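Local coordinates for protein ykuJ (Bacillus subtilis, PDB 2FFG) that is of unknown function, a small alpha+beta protein of the DUF1797 family that forms a two-chain assembly, at residues A[9-14]-A[37-42]; A[51-54]-A[58-61]. All coordinates share one frame; numbering follows the deposited sequence.

Contact 1: residues A[9-14]-A[37-42]; sequences TRLQSL and CSVKYF
Leu14, which meets Tyr41 across this contact, gives its backbone N to Arg10 O at 3.0 Å, a weak bond, and the same carbonyl oxygen also takes Ser13 OG at 3.1 Å. The serine hydroxyl sits well above the carbonyl plane, 44° out of it; one backbone and one side-chain donor thus share Arg10 O. Both donors belong to the helix itself; what meets the strand is hydrocarbon. Leu14 makes the closest approach, its CD1 lying 3.4 Å from Tyr41 CB. Its CG stands opposite the backbone N across the first torsion (chi1 -167°), which carries the branch out to the strand, and the two side chains run past each other in opposite senses. The tyrosine is touched at its root alone: its ring swings off to meet Phe48, and its hydroxyl makes a weak hydrogen bond to Glu19 further along the helix. One turn earlier, Leu11 CD2 touches Val39 CG1 at 3.5 Å, methyl against methyl, with the side chains crossing at a slant. This is helix-on-sheet packing in a two-layer alpha+beta fold: helix 3-21 lies over a four-stranded antiparallel sheet, and the 9-14 axis passes strand 37-42 at 9.5 Å with a crossing angle of -38°. Leu11 also leans on Ile67, Val70 and Ser71 of helix 67-79, wedged where both helices and the sheet come together, while Val39 is backed by Phe29 and Phe48. On the helix flank, Arg10 NE forms a salt bridge with Glu16 of the second subunit.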
loop_
_atom_site.group_PDB
_atom_site.type_symbol
_atom_site.label_atom_id
_atom_site.label_comp_id
_atom_site.label_asym_id
_atom_site.label_seq_id
_atom_site.Cartn_x
_atom_site.Cartn_y
_atom_site.Cartn_z
ATOM N N THR A 9 8.171 -3.962 -5.538
ATOM C CA THR A 9 7.235 -4.748 -4.758
ATOM C C THR A 9 5.867 -4.078 -4.822
ATOM O O THR A 9 4.862 -4.708 -5.167
ATOM C CB THR A 9 7.675 -4.853 -3.286
ATOM O OG1 THR A 9 8.995 -5.402 -3.219
ATOM C CG2 THR A 9 6.729 -5.770 -2.520
ATOM N N ARG A 10 5.845 -2.788 -4.515
ATOM C CA ARG A 10 4.607 -2.031 -4.524
ATOM C C ARG A 10 3.888 -2.070 -5.875
ATOM O O ARG A 10 2.656 -2.080 -5.934
ATOM C CB ARG A 10 4.891 -0.588 -4.108
ATOM C CG ARG A 10 5.265 -0.436 -2.636
ATOM C CD ARG A 10 5.743 0.984 -2.337
ATOM N NE ARG A 10 5.910 1.238 -0.906
ATOM C CZ ARG A 10 6.878 0.729 -0.151
ATOM N NH1 ARG A 10 7.791 -0.072 -0.676
ATOM N NH2 ARG A 10 6.930 1.022 1.140
ATOM N N LEU A 11 4.655 -2.087 -6.961
ATOM C CA LEU A 11 4.058 -2.123 -8.283
ATOM C C LEU A 11 3.537 -3.513 -8.606
ATOM O O LEU A 11 2.605 -3.661 -9.385
ATOM C CB LEU A 11 5.065 -1.675 -9.347
ATOM C CG LEU A 11 5.522 -0.212 -9.260
ATOM C CD1 LEU A 11 6.459 0.108 -10.414
ATOM C CD2 LEU A 11 4.321 0.706 -9.295
ATOM N N GLN A 12 4.134 -4.531 -8.000
ATOM C CA GLN A 12 3.698 -5.899 -8.239
ATOM C C GLN A 12 2.373 -6.132 -7.544
ATOM O O GLN A 12 1.463 -6.739 -8.117
ATOM C CB GLN A 12 4.739 -6.891 -7.733
ATOM C CG GLN A 12 6.040 -6.847 -8.505
ATOM C CD GLN A 12 7.083 -7.761 -7.905
ATOM O OE1 GLN A 12 7.271 -7.795 -6.684
ATOM N NE2 GLN A 12 7.777 -8.501 -8.757
ATOM N N SER A 13 2.260 -5.644 -6.310
ATOM C CA SER A 13 1.018 -5.800 -5.568
ATOM C C SER A 13 -0.045 -4.884 -6.160
ATOM O O SER A 13 -1.237 -5.152 -6.040
ATOM C CB SER A 13 1.225 -5.494 -4.076
ATOM O OG SER A 13 1.740 -4.195 -3.874
ATOM N N LEU A 14 0.398 -3.815 -6.818
ATOM C CA LEU A 14 -0.513 -2.864 -7.447
ATOM C C LEU A 14 -1.221 -3.533 -8.627
ATOM O O LEU A 14 -2.429 -3.379 -8.796
ATOM C CB LEU A 14 0.264 -1.618 -7.911
ATOM C CG LEU A 14 -0.414 -0.303 -8.356
ATOM C CD1 LEU A 14 -0.694 -0.310 -9.837
ATOM C CD2 LEU A 14 -1.686 -0.066 -7.559
ATOM N N CYS A 37 4.715 11.560 -7.796
ATOM C CA CYS A 37 4.066 10.905 -8.925
ATOM C C CYS A 37 3.072 9.806 -8.506
ATOM O O CYS A 37 3.050 9.354 -7.364
ATOM C CB CYS A 37 5.127 10.302 -9.860
ATOM S SG CYS A 37 6.083 8.928 -9.145
ATOM N N SER A 38 2.226 9.399 -9.443
ATOM C CA SER A 38 1.279 8.331 -9.187
ATOM C C SER A 38 1.342 7.369 -10.371
ATOM O O SER A 38 1.651 7.766 -11.499
ATOM C CB SER A 38 -0.132 8.880 -9.031
ATOM O OG SER A 38 -0.580 9.465 -10.235
ATOM N N VAL A 39 1.082 6.097 -10.112
ATOM C CA VAL A 39 1.106 5.118 -11.179
ATOM C C VAL A 39 -0.222 4.377 -11.211
ATOM O O VAL A 39 -0.761 3.998 -10.178
ATOM C CB VAL A 39 2.278 4.109 -11.000
ATOM C CG1 VAL A 39 2.185 3.439 -9.642
ATOM C CG2 VAL A 39 2.246 3.057 -12.110
ATOM N N LYS A 40 -0.752 4.199 -12.410
ATOM C CA LYS A 40 -2.010 3.497 -12.587
ATOM C C LYS A 40 -1.759 2.274 -13.465
ATOM O O LYS A 40 -1.073 2.354 -14.494
ATOM C CB LYS A 40 -3.027 4.427 -13.240
ATOM C CG LYS A 40 -4.443 3.904 -13.264
ATOM C CD LYS A 40 -5.407 5.012 -13.676
ATOM C CE LYS A 40 -6.855 4.558 -13.583
ATOM N NZ LYS A 40 -7.803 5.653 -13.926
ATOM N N TYR A 41 -2.282 1.132 -13.043
ATOM C CA TYR A 41 -2.111 -0.092 -13.805
ATOM C C TYR A 41 -3.372 -0.446 -14.567
ATOM O O TYR A 41 -4.434 -0.611 -13.965
ATOM C CB TYR A 41 -1.747 -1.262 -12.888
ATOM C CG TYR A 41 -1.565 -2.554 -13.647
ATOM C CD1 TYR A 41 -0.461 -2.739 -14.475
ATOM C CD2 TYR A 41 -2.503 -3.581 -13.562
ATOM C CE1 TYR A 41 -0.284 -3.914 -15.202
ATOM C CE2 TYR A 41 -2.341 -4.772 -14.289
ATOM C CZ TYR A 41 -1.225 -4.928 -15.106
ATOM O OH TYR A 41 -1.039 -6.094 -15.816
ATOM N N PHE A 42 -3.257 -0.554 -15.889
ATOM C CA PHE A 42 -4.399 -0.922 -16.721
ATOM C C PHE A 42 -4.224 -2.361 -17.180
ATOM O O PHE A 42 -3.287 -2.664 -17.910
ATOM C CB PHE A 42 -4.498 -0.018 -17.950
ATOM C CG PHE A 42 -4.737 1.425 -17.627
ATOM C CD1 PHE A 42 -3.693 2.247 -17.218
ATOM C CD2 PHE A 42 -6.013 1.963 -17.715
ATOM C CE1 PHE A 42 -3.922 3.585 -16.900
ATOM C CE2 PHE A 42 -6.251 3.301 -17.401
ATOM C CZ PHE A 42 -5.206 4.110 -16.993
#

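Contact 2: residues A[51-54]-A[58-61]; sequences TVFQ and KPNT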
loop_
_atom_site.group_PDB
_atom_site.type_symbol
_atom_site.label_atom_id
_atom_site.label_comp_id
_atom_site.label_asym_id
_atom_site.label_seq_id
_atom_site.Cartn_x
_atom_site.Cartn_y
_atom_site.Cartn_z
ATOM N N THR A 51 2.133 9.243 -13.988
ATOM C CA THR A 51 1.757 10.647 -14.005
ATOM C C THR A 51 2.749 11.406 -13.124
ATOM O O THR A 51 2.918 11.087 -11.945
ATOM C CB THR A 51 0.321 10.817 -13.482
ATOM O OG1 THR A 51 -0.578 10.138 -14.369
ATOM C CG2 THR A 51 -0.062 12.278 -13.413
ATOM N N VAL A 52 3.417 12.395 -13.718
ATOM C CA VAL A 52 4.424 13.198 -13.029
ATOM C C VAL A 52 3.881 14.594 -12.732
ATOM O O VAL A 52 3.565 15.360 -13.645
ATOM C CB VAL A 52 5.692 13.350 -13.900
ATOM C CG1 VAL A 52 6.798 14.036 -13.103
ATOM C CG2 VAL A 52 6.133 11.988 -14.419
ATOM N N PHE A 53 3.798 14.939 -11.455
ATOM C CA PHE A 53 3.250 16.237 -11.080
ATOM C C PHE A 53 4.222 17.408 -11.208
ATOM O O PHE A 53 5.442 17.256 -11.096
ATOM C CB PHE A 53 2.696 16.166 -9.647
ATOM C CG PHE A 53 1.661 15.084 -9.457
ATOM C CD1 PHE A 53 0.437 15.150 -10.120
ATOM C CD2 PHE A 53 1.934 13.968 -8.664
ATOM C CE1 PHE A 53 -0.500 14.118 -10.000
ATOM C CE2 PHE A 53 1.006 12.929 -8.535
ATOM C CZ PHE A 53 -0.212 13.002 -9.204
ATOM N N GLN A 54 3.657 18.573 -11.482
ATOM C CA GLN A 54 4.422 19.807 -11.585
ATOM C C GLN A 54 3.492 20.916 -11.094
ATOM O O GLN A 54 2.384 21.066 -11.606
ATOM C CB GLN A 54 4.856 20.081 -13.033
ATOM C CG GLN A 54 5.637 21.385 -13.184
ATOM C CD GLN A 54 6.070 21.682 -14.618
ATOM O OE1 GLN A 54 5.249 21.700 -15.541
ATOM N NE2 GLN A 54 7.364 21.938 -14.804
ATOM N N LYS A 58 -0.487 21.223 -15.553
ATOM C CA LYS A 58 -1.236 19.998 -15.808
ATOM C C LYS A 58 -0.170 18.887 -15.787
ATOM O O LYS A 58 0.897 19.032 -16.378
ATOM C CB LYS A 58 -1.894 20.105 -17.188
ATOM C CG LYS A 58 -2.687 18.912 -17.656
ATOM C CD LYS A 58 -3.324 19.245 -19.007
ATOM C CE LYS A 58 -4.242 18.140 -19.506
ATOM N NZ LYS A 58 -3.499 16.878 -19.762
ATOM N N PRO A 59 -0.440 17.765 -15.105
ATOM C CA PRO A 59 0.585 16.713 -15.083
ATOM C C PRO A 59 0.787 15.955 -16.395
ATOM O O PRO A 59 -0.128 15.833 -17.207
ATOM C CB PRO A 59 0.115 15.799 -13.948
ATOM C CG PRO A 59 -1.376 15.903 -14.044
ATOM C CD PRO A 59 -1.600 17.395 -14.275
ATOM N N ASN A 60 1.996 15.448 -16.593
ATOM C CA ASN A 60 2.300 14.679 -17.794
ATOM C C ASN A 60 2.260 13.188 -17.508
ATOM O O ASN A 60 2.658 12.746 -16.432
ATOM C CB ASN A 60 3.660 15.088 -18.352
ATOM C CG ASN A 60 3.572 16.330 -19.222
ATOM O OD1 ASN A 60 2.715 17.181 -19.014
ATOM N ND2 ASN A 60 4.465 16.437 -20.202
ATOM N N THR A 61 1.751 12.419 -18.465
ATOM C CA THR A 61 1.655 10.974 -18.307
ATOM C C THR A 61 2.532 10.248 -19.308
ATOM O O THR A 61 2.711 10.702 -20.430
ATOM C CB THR A 61 0.234 10.484 -18.508
ATOM O OG1 THR A 61 -0.146 10.701 -19.869
ATOM C CG2 THR A 61 -0.712 11.220 -17.591
HETATM O O HOH W 1 4.884 16.445 -15.562
#
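Thr51 lies alongside both Pro59 and Thr61, all three side chains pointing the same way from the sheet. Its two branches divide the work. CG2 stands across from the backbone N and rests on the proline ring, 3.6 Å from Pro59 CB; OG1 falls beside the backbone N (chi1 -63°) and comes to 3.4 Å from the methyl CG2 of Thr61, a polar-to-apolar touch within a non-hydrogen-bonded pair. Phe53 meets the same proline differently: the two side chains cross at a slant, CD1 reaching Pro59 CB at 3.9 Å, so that Pro59 CB is shared by threonine and phenylalanine. Val52 and Asn60 send their side chains to the other face without touching each other; here the main chain does the joining. As a hydrogen-bonded antiparallel pair they are unequal. Val52 N to Asn60 O is short and nearly straight, 2.8 Å with 171° at the hydrogen, and the same oxygen receives the CA-H of Thr51, with Thr51 CA 3.3 Å away. The return bond, Asn60 N to Val52 O, is weak at 3.3 Å. A water fills in beside it, donating to Val52 O at 2.6 Å and accepting from Asn60 N, so the strands are partly bridged by solvent near the hairpin end; the two segments run antiparallel at 152°. They belong to the beta hairpin of strands 47-54 and 57-64. Strand 57-64 is outermost within the chain, whereas 47-54 is flanked on its other side by strand 34-42; there Thr51 and Phe53 touch Ser38, on the sheet face turned away from the helix 3-21 that covers Val39.

From the N terminus, the chain runs through helix 3-21 and strand 25-31 before strand 34-42 comes back under the helix, and contact 1 closes that loop of 22 intervening residues. Contact 2 opens only afterwards and closes a far shorter one, the turn between strands 47-54 and 57-64. The two loops are therefore in series, neither nested nor crossed, with centres about 16 Å apart. Strands 34-42 and 47-54, neighbours in the sheet, join them directly: Ser38 O and Thr51 N are 2.9 Å apart, a probable hydrogen bond, and the Phe53 ring packs against Cys37. Contact 1 fixes helix to sheet; contact 2 ties on strand 57-64, one of the two outermost in this chain.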